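Side-chain contacts in N-terminal acetyltransferase B complex subunit MDM20 (Candida albicans, PDB 5K04), which probably serves as the non-catalytic subunit of the NatB complex, which transfers acetyl groups from acetyl-coenzyme A to protein N-termini: residues I506-N509 and F510-K514; N570-A573 and T574-L578; K642-T646 and D647-I651; S737-E740 and D741-A745. All blocks are in the same frame, centred on the assembly; numbering follows the deposited sequence.

Interaction 1: I506-N509 and F510-K514; sequences ISLN and FTVAK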
loop_
_atom_site.group_PDB
_atom_site.type_symbol
_atom_site.label_atom_id
_atom_site.label_comp_id
_atom_site.label_asym_id
_atom_site.label_seq_id
_atom_site.Cartn_x
_atom_site.Cartn_y
_atom_site.Cartn_z
ATOM N N ILE A 506 -7.272 4.911 -4.559
ATOM C CA ILE A 506 -8.562 4.322 -4.890
ATOM C C ILE A 506 -9.094 3.517 -3.708
ATOM O O ILE A 506 -10.304 3.486 -3.462
ATOM C CB ILE A 506 -8.430 3.483 -6.178
ATOM C CG1 ILE A 506 -9.768 2.818 -6.547
ATOM C CG2 ILE A 506 -7.324 2.436 -6.049
ATOM C CD1 ILE A 506 -10.784 3.784 -7.089
ATOM N N SER A 507 -8.197 2.925 -2.912
ATOM C CA SER A 507 -8.635 2.151 -1.747
ATOM C C SER A 507 -9.217 3.047 -0.650
ATOM O O SER A 507 -10.130 2.631 0.084
ATOM C CB SER A 507 -7.464 1.317 -1.209
ATOM O OG SER A 507 -6.973 0.430 -2.210
ATOM N N LEU A 508 -8.683 4.264 -0.506
ATOM C CA LEU A 508 -9.215 5.232 0.455
ATOM C C LEU A 508 -10.582 5.726 0.022
ATOM O O LEU A 508 -11.514 5.822 0.832
ATOM C CB LEU A 508 -8.260 6.426 0.589
ATOM C CG LEU A 508 -8.879 7.735 1.084
ATOM C CD1 LEU A 508 -9.317 7.629 2.548
ATOM C CD2 LEU A 508 -7.931 8.962 0.853
ATOM N N ASN A 509 -10.705 6.073 -1.264
ATOM C CA ASN A 509 -11.967 6.578 -1.792
ATOM C C ASN A 509 -13.027 5.482 -1.854
ATOM O O ASN A 509 -14.205 5.736 -1.586
ATOM C CB ASN A 509 -11.704 7.216 -3.148
ATOM C CG ASN A 509 -11.018 8.578 -3.008
ATOM O OD1 ASN A 509 -11.537 9.464 -2.323
ATOM N ND2 ASN A 509 -9.847 8.737 -3.626
ATOM N N PHE A 510 -12.614 4.248 -2.152
ATOM C CA PHE A 510 -13.538 3.126 -2.037
ATOM C C PHE A 510 -14.036 2.968 -0.608
ATOM O O PHE A 510 -15.224 2.708 -0.383
ATOM C CB PHE A 510 -12.878 1.828 -2.499
ATOM C CG PHE A 510 -13.806 0.678 -2.455
ATOM C CD1 PHE A 510 -14.885 0.635 -3.314
ATOM C CD2 PHE A 510 -13.639 -0.326 -1.533
ATOM C CE1 PHE A 510 -15.769 -0.399 -3.262
ATOM C CE2 PHE A 510 -14.523 -1.365 -1.474
ATOM C CZ PHE A 510 -15.594 -1.404 -2.336
ATOM N N THR A 511 -13.129 3.112 0.368
ATOM C CA THR A 511 -13.508 3.045 1.776
ATOM C C THR A 511 -14.577 4.083 2.109
ATOM O O THR A 511 -15.566 3.766 2.780
ATOM C CB THR A 511 -12.254 3.223 2.653
ATOM O OG1 THR A 511 -11.366 2.110 2.471
ATOM C CG2 THR A 511 -12.618 3.325 4.108
ATOM N N VAL A 512 -14.413 5.323 1.617
ATOM C CA VAL A 512 -15.409 6.370 1.852
ATOM C C VAL A 512 -16.704 6.057 1.109
ATOM O O VAL A 512 -17.798 6.165 1.676
ATOM C CB VAL A 512 -14.849 7.756 1.456
ATOM C CG1 VAL A 512 -15.926 8.847 1.555
ATOM C CG2 VAL A 512 -13.632 8.144 2.322
ATOM N N ALA A 513 -16.599 5.636 -0.161
ATOM C CA ALA A 513 -17.792 5.290 -0.940
ATOM C C ALA A 513 -18.591 4.177 -0.272
ATOM O O ALA A 513 -19.827 4.225 -0.229
ATOM C CB ALA A 513 -17.387 4.858 -2.348
ATOM N N LYS A 514 -17.886 3.175 0.266
ATOM C CA LYS A 514 -18.524 2.027 0.897
ATOM C C LYS A 514 -19.210 2.415 2.205
ATOM O O LYS A 514 -20.302 1.927 2.512
ATOM C CB LYS A 514 -17.474 0.946 1.130
ATOM C CG LYS A 514 -18.045 -0.392 1.475
ATOM C CD LYS A 514 -18.496 -1.146 0.230
ATOM C CE LYS A 514 -18.854 -2.577 0.624
ATOM N NZ LYS A 514 -19.266 -3.390 -0.536
#

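Interaction 2: N570-A573 and T574-L578; sequences NDVA and TKLKL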
loop_
_atom_site.group_PDB
_atom_site.type_symbol
_atom_site.label_atom_id
_atom_site.label_comp_id
_atom_site.label_asym_id
_atom_site.label_seq_id
_atom_site.Cartn_x
_atom_site.Cartn_y
_atom_site.Cartn_z
ATOM N N ASN A 570 -14.675 -1.839 -9.376
ATOM C CA ASN A 570 -15.194 -0.863 -10.348
ATOM C C ASN A 570 -14.719 0.523 -9.908
ATOM O O ASN A 570 -15.368 1.185 -9.090
ATOM C CB ASN A 570 -16.715 -0.927 -10.457
ATOM C CG ASN A 570 -17.242 -0.137 -11.661
ATOM O OD1 ASN A 570 -16.519 0.667 -12.253
ATOM N ND2 ASN A 570 -18.499 -0.369 -12.024
ATOM N N ASP A 571 -13.591 0.959 -10.470
ATOM C CA ASP A 571 -12.931 2.158 -9.959
ATOM C C ASP A 571 -13.632 3.436 -10.396
ATOM O O ASP A 571 -13.665 4.417 -9.637
ATOM C CB ASP A 571 -11.461 2.194 -10.397
ATOM C CG ASP A 571 -10.647 1.017 -9.829
ATOM O OD1 ASP A 571 -11.188 0.253 -8.985
ATOM O OD2 ASP A 571 -9.483 0.848 -10.248
ATOM N N VAL A 572 -14.197 3.452 -11.604
ATOM C CA VAL A 572 -14.899 4.648 -12.056
ATOM C C VAL A 572 -16.191 4.861 -11.269
ATOM O O VAL A 572 -16.566 5.997 -10.969
ATOM C CB VAL A 572 -15.150 4.565 -13.565
ATOM C CG1 VAL A 572 -16.059 5.688 -13.999
ATOM C CG2 VAL A 572 -13.797 4.646 -14.310
ATOM N N ALA A 573 -16.879 3.776 -10.899
ATOM C CA ALA A 573 -18.098 3.920 -10.110
ATOM C C ALA A 573 -17.796 4.530 -8.744
ATOM O O ALA A 573 -18.558 5.364 -8.243
ATOM C CB ALA A 573 -18.784 2.560 -9.968
ATOM N N THR A 574 -16.681 4.129 -8.136
ATOM C CA THR A 574 -16.242 4.715 -6.870
ATOM C C THR A 574 -16.166 6.231 -6.966
ATOM O O THR A 574 -16.700 6.944 -6.115
ATOM C CB THR A 574 -14.876 4.136 -6.495
ATOM O OG1 THR A 574 -15.006 2.725 -6.318
ATOM C CG2 THR A 574 -14.333 4.762 -5.224
ATOM N N LYS A 575 -15.521 6.744 -8.022
ATOM C CA LYS A 575 -15.447 8.192 -8.180
ATOM C C LYS A 575 -16.833 8.805 -8.358
ATOM O O LYS A 575 -17.136 9.859 -7.784
ATOM C CB LYS A 575 -14.548 8.545 -9.364
ATOM C CG LYS A 575 -14.466 10.060 -9.590
ATOM C CD LYS A 575 -13.481 10.436 -10.688
ATOM C CE LYS A 575 -12.043 10.170 -10.265
ATOM N NZ LYS A 575 -11.066 10.810 -11.194
ATOM N N LEU A 576 -17.697 8.141 -9.137
ATOM C CA LEU A 576 -19.016 8.688 -9.422
ATOM C C LEU A 576 -19.893 8.680 -8.182
ATOM O O LEU A 576 -20.688 9.608 -7.973
ATOM C CB LEU A 576 -19.671 7.900 -10.554
ATOM C CG LEU A 576 -19.055 8.117 -11.938
ATOM C CD1 LEU A 576 -19.604 7.094 -12.951
ATOM C CD2 LEU A 576 -19.327 9.540 -12.389
ATOM N N LYS A 577 -19.777 7.628 -7.364
ATOM C CA LYS A 577 -20.501 7.587 -6.100
ATOM C C LYS A 577 -20.158 8.801 -5.255
ATOM O O LYS A 577 -21.044 9.449 -4.690
ATOM C CB LYS A 577 -20.179 6.298 -5.340
ATOM C CG LYS A 577 -20.716 5.027 -5.998
ATOM C CD LYS A 577 -22.220 5.083 -6.229
ATOM C CE LYS A 577 -22.770 3.721 -6.657
ATOM N NZ LYS A 577 -22.682 2.646 -5.590
ATOM N N LEU A 578 -18.863 9.134 -5.177
ATOM C CA LEU A 578 -18.435 10.265 -4.361
ATOM C C LEU A 578 -18.920 11.582 -4.955
ATOM O O LEU A 578 -19.312 12.493 -4.218
ATOM C CB LEU A 578 -16.917 10.251 -4.211
ATOM C CG LEU A 578 -16.393 8.966 -3.560
ATOM C CD1 LEU A 578 -14.896 9.055 -3.340
ATOM C CD2 LEU A 578 -17.108 8.694 -2.249
HETATM O O HOH W 1 -12.765 0.950 -6.605
#

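Interaction 3: K642-T646 and D647-I651; sequences KNLKT and DKLKI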
loop_
_atom_site.group_PDB
_atom_site.type_symbol
_atom_site.label_atom_id
_atom_site.label_comp_id
_atom_site.label_asym_id
_atom_site.label_seq_id
_atom_site.Cartn_x
_atom_site.Cartn_y
_atom_site.Cartn_z
ATOM N N LYS A 642 -39.758 6.798 -17.562
ATOM C CA LYS A 642 -39.892 5.642 -18.436
ATOM C C LYS A 642 -39.138 4.429 -17.894
ATOM O O LYS A 642 -39.542 3.289 -18.147
ATOM C CB LYS A 642 -39.386 5.999 -19.834
ATOM C CG LYS A 642 -40.450 6.042 -20.917
ATOM C CD LYS A 642 -41.371 7.269 -20.822
ATOM C CE LYS A 642 -42.465 7.229 -21.902
ATOM N NZ LYS A 642 -43.494 8.310 -21.757
ATOM N N ASN A 643 -38.055 4.650 -17.137
ATOM C CA ASN A 643 -37.115 3.592 -16.796
ATOM C C ASN A 643 -37.090 3.215 -15.317
ATOM O O ASN A 643 -36.468 2.207 -14.968
ATOM C CB ASN A 643 -35.708 4.000 -17.250
ATOM C CG ASN A 643 -35.550 3.959 -18.778
ATOM O OD1 ASN A 643 -35.761 2.923 -19.417
ATOM N ND2 ASN A 643 -35.200 5.103 -19.365
ATOM N N LEU A 644 -37.737 3.988 -14.440
ATOM C CA LEU A 644 -37.912 3.579 -13.042
ATOM C C LEU A 644 -39.090 2.604 -12.967
ATOM O O LEU A 644 -40.185 2.903 -12.481
ATOM C CB LEU A 644 -38.110 4.789 -12.144
ATOM C CG LEU A 644 -36.836 5.544 -11.768
ATOM C CD1 LEU A 644 -37.095 6.501 -10.605
ATOM C CD2 LEU A 644 -35.762 4.551 -11.422
ATOM N N LYS A 645 -38.841 1.419 -13.515
ATOM C CA LYS A 645 -39.804 0.336 -13.630
ATOM C C LYS A 645 -39.012 -0.961 -13.635
ATOM O O LYS A 645 -37.972 -1.042 -14.297
ATOM C CB LYS A 645 -40.619 0.432 -14.925
ATOM C CG LYS A 645 -41.511 1.651 -15.081
ATOM C CD LYS A 645 -42.265 1.562 -16.391
ATOM C CE LYS A 645 -43.234 2.724 -16.571
ATOM N NZ LYS A 645 -43.767 2.807 -17.981
ATOM N N THR A 646 -39.514 -1.979 -12.924
ATOM C CA THR A 646 -38.795 -3.253 -12.886
ATOM C C THR A 646 -38.624 -3.847 -14.277
ATOM O O THR A 646 -37.589 -4.456 -14.566
ATOM C CB THR A 646 -39.503 -4.257 -11.974
ATOM O OG1 THR A 646 -40.790 -4.565 -12.511
ATOM C CG2 THR A 646 -39.666 -3.646 -10.628
ATOM N N ASP A 647 -39.619 -3.665 -15.152
ATOM C CA ASP A 647 -39.504 -4.160 -16.521
ATOM C C ASP A 647 -38.292 -3.581 -17.237
ATOM O O ASP A 647 -37.753 -4.221 -18.141
ATOM C CB ASP A 647 -40.783 -3.857 -17.296
ATOM C CG ASP A 647 -41.909 -4.813 -16.942
ATOM O OD1 ASP A 647 -41.605 -5.956 -16.527
ATOM O OD2 ASP A 647 -43.094 -4.427 -17.088
ATOM N N LYS A 648 -37.842 -2.384 -16.846
ATOM C CA LYS A 648 -36.609 -1.834 -17.399
ATOM C C LYS A 648 -35.390 -2.191 -16.562
ATOM O O LYS A 648 -34.299 -2.402 -17.109
ATOM C CB LYS A 648 -36.707 -0.309 -17.522
ATOM C CG LYS A 648 -37.760 0.178 -18.512
ATOM C CD LYS A 648 -37.426 -0.273 -19.924
ATOM C CE LYS A 648 -38.443 0.231 -20.928
ATOM N NZ LYS A 648 -37.976 -0.056 -22.314
ATOM N N LEU A 649 -35.552 -2.242 -15.238
ATOM C CA LEU A 649 -34.419 -2.422 -14.339
ATOM C C LEU A 649 -34.008 -3.881 -14.170
ATOM O O LEU A 649 -32.923 -4.126 -13.649
ATOM C CB LEU A 649 -34.744 -1.805 -12.977
ATOM C CG LEU A 649 -34.979 -0.292 -13.000
ATOM C CD1 LEU A 649 -35.564 0.180 -11.679
ATOM C CD2 LEU A 649 -33.693 0.466 -13.319
ATOM N N LYS A 650 -34.852 -4.836 -14.596
ATOM C CA LYS A 650 -34.543 -6.270 -14.596
ATOM C C LYS A 650 -33.216 -6.596 -15.262
ATOM O O LYS A 650 -32.645 -7.658 -14.999
ATOM C CB LYS A 650 -35.610 -7.066 -15.352
ATOM C CG LYS A 650 -36.855 -7.390 -14.606
ATOM C CD LYS A 650 -37.801 -8.217 -15.480
ATOM C CE LYS A 650 -37.992 -7.586 -16.860
ATOM N NZ LYS A 650 -39.087 -8.244 -17.669
ATOM N N ILE A 651 -32.736 -5.737 -16.162
ATOM C CA ILE A 651 -31.466 -5.986 -16.825
ATOM C C ILE A 651 -30.310 -5.979 -15.851
ATOM O O ILE A 651 -29.194 -6.342 -16.221
ATOM C CB ILE A 651 -31.216 -4.955 -17.942
ATOM C CG1 ILE A 651 -31.159 -3.534 -17.378
ATOM C CG2 ILE A 651 -32.293 -5.047 -19.008
ATOM C CD1 ILE A 651 -30.328 -2.604 -18.230
#

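Interaction 4: S737-E740 and D741-A745; sequences SSIE and DCVVA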
loop_
_atom_site.group_PDB
_atom_site.type_symbol
_atom_site.label_atom_id
_atom_site.label_comp_id
_atom_site.label_asym_id
_atom_site.label_seq_id
_atom_site.Cartn_x
_atom_site.Cartn_y
_atom_site.Cartn_z
ATOM N N SER A 737 -27.806 -20.414 2.540
ATOM C CA SER A 737 -28.253 -19.512 3.598
ATOM C C SER A 737 -27.679 -18.112 3.409
ATOM O O SER A 737 -28.362 -17.111 3.664
ATOM C CB SER A 737 -27.859 -20.063 4.972
ATOM O OG SER A 737 -28.567 -21.252 5.273
ATOM N N SER A 738 -26.418 -18.025 2.974
ATOM C CA SER A 738 -25.778 -16.723 2.784
ATOM C C SER A 738 -26.411 -15.964 1.629
ATOM O O SER A 738 -26.618 -14.750 1.713
ATOM C CB SER A 738 -24.276 -16.896 2.535
ATOM O OG SER A 738 -23.676 -15.665 2.173
ATOM N N ILE A 739 -26.689 -16.659 0.525
ATOM C CA ILE A 739 -27.377 -16.024 -0.595
ATOM C C ILE A 739 -28.719 -15.482 -0.132
ATOM O O ILE A 739 -29.084 -14.340 -0.425
ATOM C CB ILE A 739 -27.537 -17.018 -1.762
ATOM C CG1 ILE A 739 -26.196 -17.237 -2.460
ATOM C CG2 ILE A 739 -28.597 -16.541 -2.746
ATOM C CD1 ILE A 739 -26.198 -18.467 -3.350
ATOM N N GLU A 740 -29.454 -16.290 0.634
ATOM C CA GLU A 740 -30.772 -15.891 1.117
ATOM C C GLU A 740 -30.681 -14.647 1.990
ATOM O O GLU A 740 -31.295 -13.618 1.696
ATOM C CB GLU A 740 -31.410 -17.051 1.891
ATOM C CG GLU A 740 -32.767 -16.702 2.531
ATOM C CD GLU A 740 -33.623 -17.927 2.846
ATOM O OE1 GLU A 740 -33.185 -19.064 2.599
ATOM O OE2 GLU A 740 -34.742 -17.742 3.342
ATOM N N ASP A 741 -29.899 -14.729 3.072
ATOM C CA ASP A 741 -29.768 -13.607 3.995
ATOM C C ASP A 741 -29.343 -12.327 3.272
ATOM O O ASP A 741 -29.915 -11.254 3.503
ATOM C CB ASP A 741 -28.769 -13.968 5.099
ATOM C CG ASP A 741 -29.235 -15.139 5.956
ATOM O OD1 ASP A 741 -30.460 -15.334 6.099
ATOM O OD2 ASP A 741 -28.375 -15.862 6.494
ATOM N N CYS A 742 -28.355 -12.417 2.379
ATOM C CA CYS A 742 -27.854 -11.191 1.760
ATOM C C CYS A 742 -28.865 -10.630 0.753
ATOM O O CYS A 742 -29.095 -9.419 0.708
ATOM C CB CYS A 742 -26.473 -11.437 1.129
ATOM S SG CYS A 742 -25.163 -11.867 2.272
ATOM N N VAL A 743 -29.530 -11.498 -0.014
ATOM C CA VAL A 743 -30.487 -11.029 -1.020
ATOM C C VAL A 743 -31.760 -10.491 -0.370
ATOM O O VAL A 743 -32.299 -9.471 -0.804
ATOM C CB VAL A 743 -30.811 -12.154 -2.022
ATOM C CG1 VAL A 743 -32.009 -11.766 -2.881
ATOM C CG2 VAL A 743 -29.615 -12.438 -2.905
ATOM N N VAL A 744 -32.265 -11.171 0.668
ATOM C CA VAL A 744 -33.513 -10.758 1.318
ATOM C C VAL A 744 -33.336 -9.423 2.034
ATOM O O VAL A 744 -34.239 -8.574 2.036
ATOM C CB VAL A 744 -34.002 -11.863 2.278
ATOM C CG1 VAL A 744 -35.070 -11.333 3.256
ATOM C CG2 VAL A 744 -34.547 -13.038 1.478
ATOM N N ALA A 745 -32.168 -9.209 2.647
ATOM C CA ALA A 745 -31.874 -7.918 3.259
ATOM C C ALA A 745 -31.998 -6.786 2.242
ATOM O O ALA A 745 -32.528 -5.715 2.558
ATOM C CB ALA A 745 -30.473 -7.953 3.869
#

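Interaction 1: I506-N509 and F510-K514
At the start of helix 506-521, in the TPR-clan region of this NatB subunit, Thr511 reaches back one turn to Ser507 with both its amide and its hydroxyl. Ser507 O accepts Thr511 OG1 at 2.7 Å and Thr511 N at 3.1 Å. The hydroxyl comes in 19° from the carbonyl plane, whereas the amide stands well above that plane. What makes the double grip possible is the Thr511 torsion (chi1 -66°), which sets OG1 beside its own backbone N and leaves CG2 on the carbonyl-carbon side. OG1 also meets Asn446 ND2 in a hydrogen bond, so this buried hydroxyl both gives and receives.

Ordinary i to i+4 bonds carry the rest of the turn: Phe510 N donates to Ile506 O at 2.8 Å, and Phe510 CB rests on the same oxygen at 3.2 Å. The ring itself swings out from the turn, CG being anti to the backbone N (chi1 -177°). One residue on from the Ser507-Thr511 pair, Val512 CG2 packs against Leu508 O at 3.5 Å and only loosely against Leu508 CD1 at 4.4 Å.

The polar end of Ser507 is used elsewhere, on Glu443 O, and that of Asn509 on Asn504 OD1. Tyr469 of helix 456-485 packs on Ser507, Leu508 and Thr511; Tyr534 and Leu535 of helix 525-537 meet Leu508 and Val512, and the Phe510 side chain lies against Thr574 of helix 571-584.

Interaction 2: N570-A573 and T574-L578
Val572 and Leu576 run alongside each other in the same direction, with Val572 CG1 4.0 Å from Leu576 CD1. Leu576 CG also sits 3.4 Å from Val572 O, the oxygen that takes the Leu576 amide. On another side of the turn the Lys577 chain folds back over the Ala573 carbonyl: CG is beside the backbone N (chi1 -68°) and 3.1 Å from Ala573 O, while Lys577 N donates to that oxygen at 2.7 Å, nearly along the C=O axis.

All this belongs to the first turns of helix 571-584. Asn570 is its N-cap, and its OD1 takes a weak bond from Ala573 N at 3.4 Å. The opening bonds are slack as well, since Thr574 N and Lys575 N donate only weakly to Asn570 O and Asp571 O. Thr574 OG1 lies 3.2 Å from Asn570 O, but its proton may instead serve a water, 2.9 Å from OG1, which donates to Asp571 OD1 and so ties the two side chains together.

Further out, the charged ends are held by other parts of the chain: Asp571 by a salt bridge to Arg550, Lys577 by Asn668 and Glu671, Lys575 by Ser544 O and a cation-pi contact with Tyr546. Phe597 and Ile600 of helix 591-601 press on Leu576, and Tyr614 of helix 608-625 packs against Ala573, Leu576 and Lys577.

Interaction 3: K642-T646 and D647-I651
Lys645 O receives both Lys648 N and Leu649 N, each at 2.9 Å, where the chain leaves helix 630-643, passes an inverse gamma turn centred on Leu644 and enters the short helix 646-649 with Lys645 as N-cap. The two donors approach differently: Leu649 N lies in the carbonyl plane, whereas Lys648 N stands 55° above it.

Leu649 packs against the backbone of the bend. Its CG is 3.3 Å from Lys645 O and also touches Asn643 O, while its CD1 brushes Leu644 CD2 at 4.4 Å. On the exposed side the Lys648 chain runs obliquely across the Asn643 amide, its CG 3.5 Å from Asn643 OD1; a bend at chi2 (-63°) lets CD follow along the same oxygen. This is contact through methylenes, with the lysine's charged end leading away, and Asn643 ND2 is hydrogen-bonded to Tyr639 O. Both side chains also touch a crystal neighbour. Lys650 CG rides 3.0 Å from Thr646 O, which accepts the Lys650 amide, and its NZ forms a salt bridge with Asp647 OD1 at 3.6 Å, both residues being exposed.

Thr646 OG1 has a weak hydrogen bond to Glu701. The buried leucines join several helices: Leu644 meets Leu616, Phe672, Leu691 and Val695, while Leu649 packs against Phe609 and Leu612 of helix 608-625, Leu669 of helix 661-682 and Phe698 of helix 698-703.

Interaction 4: S737-E740 and D741-A745
Ile739 and Val743 form a buried stripe of helix 729-747, the last helix of this all-helical chain, while Glu740 and Asp741 mark its wetter side. Within the stripe Ile739 CG2 meets Val743 CG2 at 4.2 Å. That same methyl of Val743 stands beside its own backbone N, CG1 having taken the place anti to N (chi1 168°), and it presses on Ile739 O at 3.2 Å. Gln711 and Ile715 of helix 707-717 pack against Ile739, and Val708 of that helix against Val743. A second buried edge pairs Ser738 with Cys742, whose SG is 4.1 Å from Ser738 OG; Asp426 of a neighbouring loop touches both residues.

The other side differs in burial, not in spacing: Glu740 and Val744 are partly exposed and Asp741 is exposed. Glu740 extends from the helix, and its CG approaches Val744 CG2 to the same 4.2 Å as the methyl pair; His712 touches it from helix 707-717. The carboxylates of Glu740 and Asp741 keep apart, OE2 of the first lying 5.6 Å from OD1 of the second, and their like charges may repel each other slightly. Regular backbone bonds underlie both sides, Asp741 N donating almost straight to Ser737 O (176° at the hydrogen).

Asp741 turns its carboxylate back over that carbonyl, chi1 -63° setting CG beside the backbone N, and OD2 comes within 3.1 Å of Ser737 O, a meeting of two acceptors.

How the interactions relate
Interactions 1 and 2 form one packed unit: their centres are 9 Å apart, and helices 506-521 and 571-584 touch directly, Asn509 OD1 reaching Leu578 CD1 at 3.5 Å and Thr574 CG2 coming 3.6 Å from Phe510 N. Interactions 3 and 4 lie farther from the centre of the chain, with centres about 23 Å apart. Helix 608-625 links interactions 2 and 3 indirectly, since it packs on both, though their nearest atoms are about 13 Å apart. Interaction 4 comes no closer than about 11 Å to interaction 1. None of the four touches the other protein chain of the assembly, so all belong to this subunit's own helical framework.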